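Side-chain contacts in GDP-6-deoxy-D-mannose reductase (Pseudomonas aeruginosa, PDB 6X3B), which probably reduces GDP-4-dehydro-6-deoxy-D-mannose to GDP-D-rhamnose with a nicotinamide cofactor, on the route to the O-antigen of lipopolysaccharide: residues Q39-L42 and A43-T47; R197-A200 and R201-Q204; D227-S230 and A231-R234; Q251-I255 and R256-E260; P302-T305 and I306-L310. One frame throughout, in Å; residues are numbered along the deposited sequence.

Overall arrangement
All five contacts are local, each within one continuous run of chain, so none closes a long loop; they are helix turns and helix ends. They follow one another in series; none nests or crosses. Contact 1 lies at the end of helix 33-44, contact 2 at the end of helix 191-203. Contact 3 sits within helix 225-238. Contacts 4 and 5 form the starts of helices 255-266 and 306-320. Tyr41 and Leu42 of contact 1 pack on Leu233 of contact 3. Asp227 of contact 3 holds Glu303 and Ile304 of contact 5, and Ile306 packs on Leu258 of contact 4. Contact 2 comes within about 4 Å of contact 4 (nearest atoms) without touching it.

Contact 1: Q39-L42 and A43-T47; sequences QAYL and AAAHT
Tyr41 O bonds to Ala44 N and Ala45 N, and the Tyr41 ring touches Ala45. Ala45 N approaches from 3.0 Å, nearly in line with the carbonyl bond of Tyr41. Ala44 N lies 3.1 Å from the same Tyr41 O, but well above the carbonyl plane. Tyr41 O thus takes both an i+3 and an i+4 donor at the helix end, and Ala45 is the first residue to leave helical geometry. The preceding bonds are weak. Ala43 N gives weak bonds to Gln39 O and Ala40 O, and Ala44 N gives a further weak one to Ala40 O. The N-H groups of Ala43 and Ala44 are therefore shared between acceptors.

The Tyr41 ring stands trans to its backbone N (chi1 -170°). From there CE1 reaches the CB of Ala45 at 3.7 Å, a slanted approach. Its other neighbours include Ser230 and Leu233 of helix 225-238. Leu42 reaches past the turn, and its CD2 meets Thr47 CG2 at 3.8 Å, the two side chains crossing at a slant. Thr47 OG1 turns to the next residues and takes a hydrogen bond from Trp49 N. It thus satisfies a donor where strand 49-51 starts.

The arrangement is a helix C terminus leading into a strand. It belongs to the beta-alpha-beta unit of strand 23-28, helix 33-44 and strand 49-51, characteristic of a Rossmann fold.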
loop_
_atom_site.group_PDB
_atom_site.type_symbol
_atom_site.label_atom_id
_atom_site.label_comp_id
_atom_site.label_asym_id
_atom_site.label_seq_id
_atom_site.Cartn_x
_atom_site.Cartn_y
_atom_site.Cartn_z
ATOM N N GLN A 39 -11.521 -11.894 -23.284
ATOM C CA GLN A 39 -11.794 -13.198 -23.877
ATOM C C GLN A 39 -12.176 -13.067 -25.349
ATOM O O GLN A 39 -11.723 -13.852 -26.188
ATOM C CB GLN A 39 -12.893 -13.912 -23.088
ATOM C CG GLN A 39 -13.211 -15.288 -23.646
ATOM C CD GLN A 39 -14.101 -16.096 -22.736
ATOM O OE1 GLN A 39 -14.377 -15.697 -21.607
ATOM N NE2 GLN A 39 -14.552 -17.250 -23.224
ATOM N N ALA A 40 -12.994 -12.070 -25.688
ATOM C CA ALA A 40 -13.363 -11.865 -27.088
ATOM C C ALA A 40 -12.152 -11.442 -27.912
ATOM O O ALA A 40 -11.935 -11.950 -29.016
ATOM C CB ALA A 40 -14.478 -10.822 -27.188
ATOM N N TYR A 41 -11.349 -10.523 -27.373
ATOM C CA TYR A 41 -10.125 -10.084 -28.032
ATOM C C TYR A 41 -9.236 -11.267 -28.367
ATOM O O TYR A 41 -8.799 -11.423 -29.512
ATOM C CB TYR A 41 -9.391 -9.087 -27.124
ATOM C CG TYR A 41 -8.205 -8.347 -27.743
ATOM C CD1 TYR A 41 -7.066 -9.026 -28.170
ATOM C CD2 TYR A 41 -8.211 -6.956 -27.842
ATOM C CE1 TYR A 41 -5.973 -8.342 -28.720
ATOM C CE2 TYR A 41 -7.128 -6.260 -28.384
ATOM C CZ TYR A 41 -6.015 -6.957 -28.819
ATOM O OH TYR A 41 -4.954 -6.254 -29.350
ATOM N N LEU A 42 -8.965 -12.123 -27.375
ATOM C CA LEU A 42 -8.078 -13.258 -27.588
ATOM C C LEU A 42 -8.659 -14.273 -28.561
ATOM O O LEU A 42 -7.901 -15.037 -29.165
ATOM C CB LEU A 42 -7.758 -13.938 -26.255
ATOM C CG LEU A 42 -6.841 -13.083 -25.361
ATOM C CD1 LEU A 42 -6.685 -13.694 -23.988
ATOM C CD2 LEU A 42 -5.509 -12.924 -26.045
ATOM N N ALA A 43 -9.980 -14.304 -28.723
ATOM C CA ALA A 43 -10.571 -15.244 -29.667
ATOM C C ALA A 43 -10.450 -14.755 -31.102
ATOM O O ALA A 43 -10.413 -15.570 -32.027
ATOM C CB ALA A 43 -12.041 -15.492 -29.321
ATOM N N ALA A 44 -10.390 -13.440 -31.304
ATOM C CA ALA A 44 -10.420 -12.857 -32.638
ATOM C C ALA A 44 -9.049 -12.454 -33.165
ATOM O O ALA A 44 -8.884 -12.352 -34.385
ATOM C CB ALA A 44 -11.321 -11.619 -32.650
ATOM N N ALA A 45 -8.074 -12.220 -32.295
ATOM C CA ALA A 45 -6.829 -11.575 -32.690
ATOM C C ALA A 45 -5.689 -12.580 -32.786
ATOM O O ALA A 45 -5.766 -13.701 -32.274
ATOM C CB ALA A 45 -6.453 -10.460 -31.709
ATOM N N HIS A 46 -4.623 -12.160 -33.471
ATOM C CA HIS A 46 -3.412 -12.961 -33.619
ATOM C C HIS A 46 -2.458 -12.572 -32.500
ATOM O O HIS A 46 -1.980 -11.433 -32.448
ATOM C CB HIS A 46 -2.787 -12.753 -34.996
ATOM C CG HIS A 46 -3.473 -13.527 -36.080
ATOM N ND1 HIS A 46 -4.339 -12.943 -36.981
ATOM C CD2 HIS A 46 -3.449 -14.848 -36.382
ATOM C CE1 HIS A 46 -4.803 -13.869 -37.803
ATOM N NE2 HIS A 46 -4.280 -15.033 -37.460
ATOM N N THR A 47 -2.195 -13.511 -31.597
ATOM C CA THR A 47 -1.501 -13.194 -30.361
ATOM C C THR A 47 -0.699 -14.413 -29.958
ATOM O O THR A 47 -1.059 -15.530 -30.330
ATOM C CB THR A 47 -2.491 -12.830 -29.242
ATOM O OG1 THR A 47 -1.773 -12.480 -28.070
ATOM C CG2 THR A 47 -3.347 -14.029 -28.905
#

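Contact 2: R197-A200 and R201-Q204; sequences RQIA and RMKQ
The side chains of Arg197 and Arg201 lie side by side and point the same way, their guanidinium planes 37° apart. Arg201 CD lies obliquely to the Arg197 guanidinium, 3.6 Å from Arg197 NH1. This is an i to i+4 pair on the last turns of the alpha helix 191-203. The like charges are close, with Arg197 NH1 4.1 Å from Arg201 NE. A salt bridge from Arg197 NE to Asp188 probably offsets this, while Arg201 NE bonds to Gln207. Both arginine chains bend at chi3 in the same sense (53° and 51°).

Met202 lies on another side of the helix. Its CG sits 3.2 Å from Gln198 O, and its SD is 4.3 Å from Ile199 CG1. Ile199 faces inward, onto helices 255-266 and 306-320, whereas Met202 packs on Leu211 and Asn209.

Regular helix bonds run from Arg201 N to Arg197 O, from Met202 N to Gln198 O and from Lys203 N to Ile199 O. The helix ends here; Gln204 is the first residue to leave helical geometry. Gln204 N makes weak bonds to Ala200 O and Arg201 O, while Gln204 CG touches that same Ala200 O at 3.4 Å.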
loop_
_atom_site.group_PDB
_atom_site.type_symbol
_atom_site.label_atom_id
_atom_site.label_comp_id
_atom_site.label_asym_id
_atom_site.label_seq_id
_atom_site.Cartn_x
_atom_site.Cartn_y
_atom_site.Cartn_z
ATOM N N ARG A 197 -26.554 4.999 -22.207
ATOM C CA ARG A 197 -27.761 4.206 -21.995
ATOM C C ARG A 197 -29.005 5.070 -22.160
ATOM O O ARG A 197 -29.930 4.711 -22.897
ATOM C CB ARG A 197 -27.734 3.544 -20.614
ATOM C CG ARG A 197 -28.928 2.625 -20.350
ATOM C CD ARG A 197 -28.979 2.180 -18.892
ATOM N NE ARG A 197 -28.934 3.331 -18.002
ATOM C CZ ARG A 197 -30.004 4.029 -17.629
ATOM N NH1 ARG A 197 -31.210 3.676 -18.062
ATOM N NH2 ARG A 197 -29.868 5.077 -16.822
ATOM N N GLN A 198 -29.017 6.247 -21.526
ATOM C CA GLN A 198 -30.192 7.108 -21.583
ATOM C C GLN A 198 -30.447 7.630 -22.991
ATOM O O GLN A 198 -31.600 7.774 -23.406
ATOM C CB GLN A 198 -30.027 8.259 -20.601
ATOM C CG GLN A 198 -30.189 7.811 -19.160
ATOM C CD GLN A 198 -30.170 8.976 -18.197
ATOM O OE1 GLN A 198 -31.149 9.712 -18.079
ATOM N NE2 GLN A 198 -29.039 9.164 -17.520
ATOM N N ILE A 199 -29.391 7.954 -23.730
ATOM C CA ILE A 199 -29.576 8.482 -25.075
ATOM C C ILE A 199 -30.120 7.401 -26.004
ATOM O O ILE A 199 -30.973 7.674 -26.857
ATOM C CB ILE A 199 -28.254 9.077 -25.583
ATOM C CG1 ILE A 199 -27.966 10.386 -24.851
ATOM C CG2 ILE A 199 -28.303 9.277 -27.079
ATOM C CD1 ILE A 199 -26.611 10.945 -25.111
ATOM N N ALA A 200 -29.654 6.157 -25.850
ATOM C CA ALA A 200 -30.237 5.068 -26.626
ATOM C C ALA A 200 -31.719 4.896 -26.313
ATOM O O ALA A 200 -32.505 4.537 -27.199
ATOM C CB ALA A 200 -29.490 3.761 -26.364
ATOM N N ARG A 201 -32.119 5.145 -25.063
ATOM C CA ARG A 201 -33.539 5.101 -24.723
ATOM C C ARG A 201 -34.299 6.240 -25.389
ATOM O O ARG A 201 -35.436 6.053 -25.843
ATOM C CB ARG A 201 -33.719 5.131 -23.203
ATOM C CG ARG A 201 -33.257 3.841 -22.528
ATOM C CD ARG A 201 -33.208 3.936 -21.007
ATOM N NE ARG A 201 -34.455 4.439 -20.449
ATOM C CZ ARG A 201 -35.513 3.675 -20.197
ATOM N NH1 ARG A 201 -35.473 2.369 -20.455
ATOM N NH2 ARG A 201 -36.608 4.221 -19.688
ATOM N N MET A 202 -33.684 7.420 -25.482
ATOM C CA MET A 202 -34.317 8.519 -26.205
ATOM C C MET A 202 -34.521 8.176 -27.680
ATOM O O MET A 202 -35.570 8.490 -28.256
ATOM C CB MET A 202 -33.483 9.786 -26.075
ATOM C CG MET A 202 -33.215 10.230 -24.668
ATOM S SD MET A 202 -32.062 11.611 -24.731
ATOM C CE MET A 202 -31.716 11.795 -22.976
ATOM N N LYS A 203 -33.523 7.550 -28.316
ATOM C CA LYS A 203 -33.660 7.167 -29.720
ATOM C C LYS A 203 -34.911 6.325 -29.940
ATOM O O LYS A 203 -35.566 6.423 -30.983
ATOM C CB LYS A 203 -32.437 6.375 -30.182
ATOM C CG LYS A 203 -31.162 7.187 -30.403
ATOM C CD LYS A 203 -30.037 6.271 -30.896
ATOM C CE LYS A 203 -30.326 5.730 -32.291
ATOM N NZ LYS A 203 -30.282 6.826 -33.301
ATOM N N GLN A 204 -35.234 5.460 -28.983
ATOM C CA GLN A 204 -36.356 4.547 -29.111
ATOM C C GLN A 204 -37.613 5.067 -28.437
ATOM O O GLN A 204 -38.559 4.298 -28.239
ATOM C CB GLN A 204 -35.980 3.188 -28.542
ATOM C CG GLN A 204 -34.640 2.708 -29.027
ATOM C CD GLN A 204 -34.643 1.231 -29.298
ATOM O OE1 GLN A 204 -35.681 0.653 -29.638
ATOM N NE2 GLN A 204 -33.481 0.603 -29.157
#

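Contact 3: D227-S230 and A231-R234; sequences DVLS and AYLR
Residues 227-230 and 231-234 are joined by four regular alpha-helical bonds, Ala231 N to Asp227 O, Tyr232 N to Val228 O, Leu233 N to Leu229 O and Arg234 N to Ser230 O. The contact lies within helix 225-238, which packs on helix 33-44 and on the central sheet of the Rossmann fold.

Tyr232 faces the sheet and touches side chains of strands 119-123 and 172-182. Its side chain lies about 5 Å from the bound NADPH. The ring runs alongside Val228, pointing the same way, and Val228 CG1 comes to 3.4 Å from Tyr232 CZ. The torsion of Val228 (CG1 trans to N, chi1 176°) sends this methyl forward along the helix to the ring. Val228 O lies over one ring face, 3.4 Å above its plane and offset toward the rim. Leu229 and Leu233 pack on helix 33-44 instead.

Ser230 and Arg234 are linked through water. Arg234 NE bonds to Thr298 O, and Trp300 packs on Ser230, Ala231 and Arg234. Arg234 CG sits tightly against Ser230 O at 3.1 Å. The water bridges the two side chains. It accepts from Arg234 NH1 at 2.6 Å, in the guanidinium plane at its edge, and lies 3.1 Å from Ser230 OG.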
loop_
_atom_site.group_PDB
_atom_site.type_symbol
_atom_site.label_atom_id
_atom_site.label_comp_id
_atom_site.label_asym_id
_atom_site.label_seq_id
_atom_site.Cartn_x
_atom_site.Cartn_y
_atom_site.Cartn_z
ATOM N N ASP A 227 -8.145 -0.681 -26.265
ATOM C CA ASP A 227 -6.791 -0.145 -26.147
ATOM C C ASP A 227 -6.189 -0.496 -24.793
ATOM O O ASP A 227 -4.981 -0.754 -24.695
ATOM C CB ASP A 227 -6.789 1.368 -26.367
ATOM C CG ASP A 227 -6.868 1.737 -27.839
ATOM O OD1 ASP A 227 -6.366 0.955 -28.677
ATOM O OD2 ASP A 227 -7.436 2.796 -28.161
ATOM N N VAL A 228 -7.026 -0.532 -23.746
ATOM C CA VAL A 228 -6.561 -0.972 -22.434
ATOM C C VAL A 228 -6.091 -2.418 -22.499
ATOM O O VAL A 228 -5.019 -2.760 -21.990
ATOM C CB VAL A 228 -7.668 -0.789 -21.382
ATOM C CG1 VAL A 228 -7.208 -1.344 -20.044
ATOM C CG2 VAL A 228 -8.050 0.675 -21.259
ATOM N N LEU A 229 -6.901 -3.294 -23.110
ATOM C CA LEU A 229 -6.502 -4.690 -23.261
ATOM C C LEU A 229 -5.192 -4.823 -24.017
ATOM O O LEU A 229 -4.357 -5.676 -23.693
ATOM C CB LEU A 229 -7.579 -5.468 -24.005
ATOM C CG LEU A 229 -8.855 -5.586 -23.208
ATOM C CD1 LEU A 229 -9.865 -6.332 -24.053
ATOM C CD2 LEU A 229 -8.517 -6.314 -21.922
ATOM N N SER A 230 -5.037 -4.057 -25.087
ATOM C CA SER A 230 -3.844 -4.220 -25.905
ATOM C C SER A 230 -2.608 -3.791 -25.128
ATOM O O SER A 230 -1.532 -4.384 -25.270
ATOM C CB SER A 230 -3.998 -3.420 -27.197
ATOM O OG SER A 230 -2.749 -3.248 -27.840
ATOM N N ALA A 231 -2.765 -2.787 -24.265
ATOM C CA ALA A 231 -1.675 -2.391 -23.385
ATOM C C ALA A 231 -1.292 -3.515 -22.438
ATOM O O ALA A 231 -0.107 -3.725 -22.190
ATOM C CB ALA A 231 -2.069 -1.130 -22.603
ATOM N N TYR A 232 -2.280 -4.250 -21.880
ATOM C CA TYR A 232 -1.944 -5.332 -20.945
ATOM C C TYR A 232 -1.172 -6.443 -21.641
ATOM O O TYR A 232 -0.210 -6.997 -21.085
ATOM C CB TYR A 232 -3.204 -5.935 -20.297
ATOM C CG TYR A 232 -4.010 -4.993 -19.428
ATOM C CD1 TYR A 232 -3.506 -3.748 -19.042
ATOM C CD2 TYR A 232 -5.287 -5.353 -19.008
ATOM C CE1 TYR A 232 -4.272 -2.873 -18.260
ATOM C CE2 TYR A 232 -6.063 -4.508 -18.223
ATOM C CZ TYR A 232 -5.555 -3.268 -17.846
ATOM O OH TYR A 232 -6.304 -2.406 -17.065
ATOM N N LEU A 233 -1.597 -6.807 -22.851
ATOM C CA LEU A 233 -0.901 -7.876 -23.575
ATOM C C LEU A 233 0.508 -7.449 -23.982
ATOM O O LEU A 233 1.440 -8.271 -23.983
ATOM C CB LEU A 233 -1.720 -8.285 -24.800
ATOM C CG LEU A 233 -3.083 -8.931 -24.482
ATOM C CD1 LEU A 233 -3.832 -9.248 -25.781
ATOM C CD2 LEU A 233 -2.926 -10.199 -23.620
ATOM N N ARG A 234 0.684 -6.181 -24.359
ATOM C CA ARG A 234 2.034 -5.708 -24.699
ATOM C C ARG A 234 2.921 -5.613 -23.463
ATOM O O ARG A 234 4.144 -5.814 -23.550
ATOM C CB ARG A 234 1.954 -4.362 -25.407
ATOM C CG ARG A 234 1.218 -4.444 -26.740
ATOM C CD ARG A 234 1.520 -3.259 -27.612
ATOM N NE ARG A 234 2.811 -3.423 -28.251
ATOM C CZ ARG A 234 2.993 -4.040 -29.411
ATOM N NH1 ARG A 234 1.954 -4.547 -30.060
ATOM N NH2 ARG A 234 4.217 -4.159 -29.912
HETATM O O HOH W 1 -0.617 -4.637 -29.581
#

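Contact 4: Q251-I255 and R256-E260; sequences QEQKI and RELIE
Strand 252-254 runs directly into helix 255-266, with Lys254 at the N-cap position and the two segment axes 67° apart. The strand pairs antiparallel with strand 219-224, so this strand-to-helix turn starts from the edge of the main sheet. Lys254 O accepts from Leu258 N at 3.0 Å, and Ile255 O from Ile259 N at 2.9 Å. These bonds open the helix with regular geometry.

One side of the turn is apolar. The aliphatic CB of Gln253 meets Leu258 CD1 at 3.8 Å, the two side chains crossing at about a right angle. Ile255 and Ile259 lie one turn apart and touch loosely, CG2 of Ile255 standing 4.1 Å from CD1 of Ile259. Leu258, Ile255 and Ile259 all pack on helix 191-203, and Leu258 also reaches helix 306-320. The contact therefore seats the start of the helix against these two helices.

The outer side is charged. Arg256 points elsewhere, to a salt bridge with Asp217. Glu257 sits in the first helical turn, where the helix dipole would probably favour its negative charge. The Lys254 chain bends at chi3 and chi4, bringing its amine over the carboxylate. Lys254 NZ and Glu257 OE2 form a salt bridge of 2.6 Å, the amine lying 36° out of the carboxylate plane.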
loop_
_atom_site.group_PDB
_atom_site.type_symbol
_atom_site.label_atom_id
_atom_site.label_comp_id
_atom_site.label_asym_id
_atom_site.label_seq_id
_atom_site.Cartn_x
_atom_site.Cartn_y
_atom_site.Cartn_z
ATOM N N GLN A 251 -4.616 12.229 -23.110
ATOM C CA GLN A 251 -5.483 13.298 -23.585
ATOM C C GLN A 251 -6.627 13.515 -22.604
ATOM O O GLN A 251 -7.279 12.552 -22.188
ATOM C CB GLN A 251 -6.031 12.977 -24.972
ATOM C CG GLN A 251 -4.948 12.772 -26.014
ATOM C CD GLN A 251 -5.316 13.379 -27.345
ATOM O OE1 GLN A 251 -6.249 12.927 -28.012
ATOM N NE2 GLN A 251 -4.596 14.430 -27.731
ATOM N N GLU A 252 -6.867 14.773 -22.243
ATOM C CA GLU A 252 -8.040 15.133 -21.449
ATOM C C GLU A 252 -9.284 15.230 -22.319
ATOM O O GLU A 252 -9.256 15.836 -23.391
ATOM C CB GLU A 252 -7.839 16.480 -20.759
ATOM C CG GLU A 252 -6.887 16.445 -19.625
ATOM C CD GLU A 252 -6.607 17.824 -19.095
ATOM O OE1 GLU A 252 -7.566 18.504 -18.652
ATOM O OE2 GLU A 252 -5.426 18.223 -19.146
ATOM N N GLN A 253 -10.386 14.662 -21.837
ATOM C CA GLN A 253 -11.697 14.873 -22.438
ATOM C C GLN A 253 -12.641 15.467 -21.407
ATOM O O GLN A 253 -12.789 14.915 -20.312
ATOM C CB GLN A 253 -12.297 13.573 -22.959
ATOM C CG GLN A 253 -11.290 12.613 -23.492
ATOM C CD GLN A 253 -11.205 12.658 -24.994
ATOM O OE1 GLN A 253 -11.857 13.471 -25.640
ATOM N NE2 GLN A 253 -10.390 11.789 -25.560
ATOM N N LYS A 254 -13.293 16.568 -21.770
ATOM C CA LYS A 254 -14.343 17.139 -20.935
ATOM C C LYS A 254 -15.608 16.293 -21.013
ATOM O O LYS A 254 -16.087 15.970 -22.106
ATOM C CB LYS A 254 -14.652 18.567 -21.366
ATOM C CG LYS A 254 -13.492 19.520 -21.192
ATOM C CD LYS A 254 -13.825 20.886 -21.758
ATOM C CE LYS A 254 -12.603 21.497 -22.410
ATOM N NZ LYS A 254 -12.956 22.189 -23.683
ATOM N N ILE A 255 -16.157 15.941 -19.848
ATOM C CA ILE A 255 -17.352 15.100 -19.803
ATOM C C ILE A 255 -18.461 15.682 -20.673
ATOM O O ILE A 255 -19.144 14.955 -21.409
ATOM C CB ILE A 255 -17.823 14.918 -18.348
ATOM C CG1 ILE A 255 -16.721 14.302 -17.487
ATOM C CG2 ILE A 255 -19.089 14.085 -18.302
ATOM C CD1 ILE A 255 -15.916 13.229 -18.188
ATOM N N ARG A 256 -18.649 17.004 -20.613
ATOM C CA ARG A 256 -19.733 17.638 -21.356
ATOM C C ARG A 256 -19.554 17.470 -22.861
ATOM O O ARG A 256 -20.528 17.228 -23.590
ATOM C CB ARG A 256 -19.816 19.123 -20.989
ATOM C CG ARG A 256 -20.799 19.900 -21.841
ATOM C CD ARG A 256 -20.748 21.374 -21.520
ATOM N NE ARG A 256 -21.027 21.624 -20.110
ATOM C CZ ARG A 256 -22.245 21.652 -19.574
ATOM N NH1 ARG A 256 -23.317 21.453 -20.330
ATOM N NH2 ARG A 256 -22.392 21.890 -18.276
ATOM N N GLU A 257 -18.317 17.607 -23.347
ATOM C CA GLU A 257 -18.051 17.417 -24.768
ATOM C C GLU A 257 -18.268 15.970 -25.189
ATOM O O GLU A 257 -18.742 15.713 -26.300
ATOM C CB GLU A 257 -16.632 17.870 -25.107
ATOM C CG GLU A 257 -16.471 19.395 -25.068
ATOM C CD GLU A 257 -15.052 19.861 -25.369
ATOM O OE1 GLU A 257 -14.243 19.049 -25.865
ATOM O OE2 GLU A 257 -14.752 21.047 -25.104
ATOM N N LEU A 258 -17.939 15.006 -24.324
ATOM C CA LEU A 258 -18.263 13.618 -24.640
ATOM C C LEU A 258 -19.771 13.405 -24.726
ATOM O O LEU A 258 -20.252 12.713 -25.631
ATOM C CB LEU A 258 -17.652 12.677 -23.606
ATOM C CG LEU A 258 -16.132 12.666 -23.570
ATOM C CD1 LEU A 258 -15.613 11.686 -22.532
ATOM C CD2 LEU A 258 -15.651 12.282 -24.950
ATOM N N ILE A 259 -20.536 13.985 -23.793
ATOM C CA ILE A 259 -21.994 13.852 -23.850
ATOM C C ILE A 259 -22.541 14.460 -25.136
ATOM O O ILE A 259 -23.427 13.887 -25.786
ATOM C CB ILE A 259 -22.650 14.489 -22.613
ATOM C CG1 ILE A 259 -22.387 13.648 -21.368
ATOM C CG2 ILE A 259 -24.164 14.632 -22.813
ATOM C CD1 ILE A 259 -22.744 14.393 -20.072
ATOM N N GLU A 260 -22.030 15.634 -25.518
ATOM C CA GLU A 260 -22.451 16.254 -26.766
ATOM C C GLU A 260 -22.119 15.371 -27.968
ATOM O O GLU A 260 -22.926 15.253 -28.897
ATOM C CB GLU A 260 -21.809 17.633 -26.908
ATOM C CG GLU A 260 -22.492 18.692 -26.015
ATOM C CD GLU A 260 -21.727 19.993 -25.966
ATOM O OE1 GLU A 260 -22.224 21.010 -26.511
ATOM O OE2 GLU A 260 -20.620 19.999 -25.381
#

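Contact 5: P302-T305 and I306-L310; sequences PEIT and IKQSL
Thr305 caps the N terminus of helix 306-320 and bonds to two backbone N-H groups of its first turn. Its OG1 accepts from Gln308 N at 3.2 Å, with an N-H...O angle of 163°, the classic N-cap bond. The torsion chi1 of 64° sets OG1 between the backbone N and the carbonyl carbon, which turns it toward the helix end. The carbonyl of Thr305 begins the regular helical bonding. Its O accepts from Ser309 N at 3.0 Å, in the carbonyl plane. The next helical bond runs from Leu310 N to Ile306 O.

A water forms a second polar link. It donates to Ile304 O at 2.7 Å and to Ser309 OG at 2.9 Å, and so ties the residue before the cap to the first turn. Ser309 OG is also bonded to Asp224 at the end of strand 219-224. Asp227 of helix 225-238 also holds the loop, accepting from the backbone N of Glu303 and of Ile304.

Packing supplies the rest. The branch of Ile304 that touches the helix is CG2, which stands 3.4 Å from Ser309 OG and 4.1 Å from Gln308 CG. Ile306 points away from the loop, onto Ile182, and Leu310 packs against helix 255-266. The side chains of Gln308 and Thr305 cross at about a right angle, with Gln308 CB 3.5 Å from Thr305 OG1.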
loop_
_atom_site.group_PDB
_atom_site.type_symbol
_atom_site.label_atom_id
_atom_site.label_comp_id
_atom_site.label_asym_id
_atom_site.label_seq_id
_atom_site.Cartn_x
_atom_site.Cartn_y
_atom_site.Cartn_z
ATOM N N PRO A 302 -2.419 4.205 -28.335
ATOM C CA PRO A 302 -3.871 4.077 -28.449
ATOM C C PRO A 302 -4.231 4.058 -29.941
ATOM O O PRO A 302 -3.632 4.797 -30.686
ATOM C CB PRO A 302 -4.417 5.358 -27.805
ATOM C CG PRO A 302 -3.277 5.871 -26.962
ATOM C CD PRO A 302 -2.019 5.447 -27.686
ATOM N N GLU A 303 -5.191 3.214 -30.324
ATOM C CA GLU A 303 -5.610 3.091 -31.712
ATOM C C GLU A 303 -7.081 3.403 -31.970
ATOM O O GLU A 303 -7.439 3.648 -33.129
ATOM C CB GLU A 303 -5.336 1.669 -32.230
ATOM C CG GLU A 303 -3.856 1.307 -32.318
ATOM C CD GLU A 303 -3.234 1.737 -33.617
ATOM O OE1 GLU A 303 -2.793 2.905 -33.705
ATOM O OE2 GLU A 303 -3.203 0.911 -34.553
ATOM N N ILE A 304 -7.940 3.371 -30.955
ATOM C CA ILE A 304 -9.378 3.552 -31.133
ATOM C C ILE A 304 -9.718 5.013 -30.887
ATOM O O ILE A 304 -9.332 5.573 -29.856
ATOM C CB ILE A 304 -10.177 2.639 -30.188
ATOM C CG1 ILE A 304 -9.793 1.172 -30.396
ATOM C CG2 ILE A 304 -11.655 2.841 -30.395
ATOM C CD1 ILE A 304 -10.155 0.650 -31.767
ATOM N N THR A 305 -10.430 5.640 -31.821
ATOM C CA THR A 305 -10.804 7.034 -31.611
ATOM C C THR A 305 -11.958 7.124 -30.617
ATOM O O THR A 305 -12.752 6.186 -30.451
ATOM C CB THR A 305 -11.220 7.718 -32.916
ATOM O OG1 THR A 305 -12.406 7.086 -33.428
ATOM C CG2 THR A 305 -10.103 7.664 -33.967
ATOM N N ILE A 306 -12.082 8.294 -29.988
ATOM C CA ILE A 306 -13.167 8.490 -29.035
ATOM C C ILE A 306 -14.519 8.334 -29.726
ATOM O O ILE A 306 -15.433 7.696 -29.193
ATOM C CB ILE A 306 -13.018 9.854 -28.325
ATOM C CG1 ILE A 306 -14.133 10.054 -27.298
ATOM C CG2 ILE A 306 -13.002 10.999 -29.322
ATOM C CD1 ILE A 306 -14.347 8.866 -26.402
ATOM N N LYS A 307 -14.660 8.868 -30.940
ATOM C CA LYS A 307 -15.928 8.720 -31.645
ATOM C C LYS A 307 -16.272 7.251 -31.835
ATOM O O LYS A 307 -17.396 6.835 -31.560
ATOM C CB LYS A 307 -15.889 9.452 -32.984
ATOM C CG LYS A 307 -17.265 9.735 -33.540
ATOM C CD LYS A 307 -17.218 10.715 -34.693
ATOM C CE LYS A 307 -17.121 9.990 -36.020
ATOM N NZ LYS A 307 -17.413 10.910 -37.164
ATOM N N GLN A 308 -15.306 6.434 -32.272
ATOM C CA GLN A 308 -15.609 5.010 -32.404
ATOM C C GLN A 308 -16.001 4.401 -31.058
ATOM O O GLN A 308 -16.916 3.569 -30.991
ATOM C CB GLN A 308 -14.432 4.242 -33.014
ATOM C CG GLN A 308 -14.706 2.750 -33.061
ATOM C CD GLN A 308 -13.752 1.979 -33.955
ATOM O OE1 GLN A 308 -12.852 2.550 -34.573
ATOM N NE2 GLN A 308 -13.959 0.670 -34.034
ATOM N N SER A 309 -15.311 4.793 -29.975
ATOM C CA SER A 309 -15.635 4.247 -28.659
ATOM C C SER A 309 -17.055 4.596 -28.251
ATOM O O SER A 309 -17.770 3.764 -27.686
ATOM C CB SER A 309 -14.680 4.794 -27.592
ATOM O OG SER A 309 -13.369 4.328 -27.799
ATOM N N LEU A 310 -17.457 5.839 -28.480
ATOM C CA LEU A 310 -18.788 6.276 -28.078
ATOM C C LEU A 310 -19.870 5.642 -28.952
ATOM O O LEU A 310 -20.948 5.280 -28.463
ATOM C CB LEU A 310 -18.862 7.800 -28.145
ATOM C CG LEU A 310 -17.989 8.558 -27.146
ATOM C CD1 LEU A 310 -18.077 10.053 -27.391
ATOM C CD2 LEU A 310 -18.408 8.230 -25.711
HETATM O O HOH W 2 -10.873 5.786 -27.674
#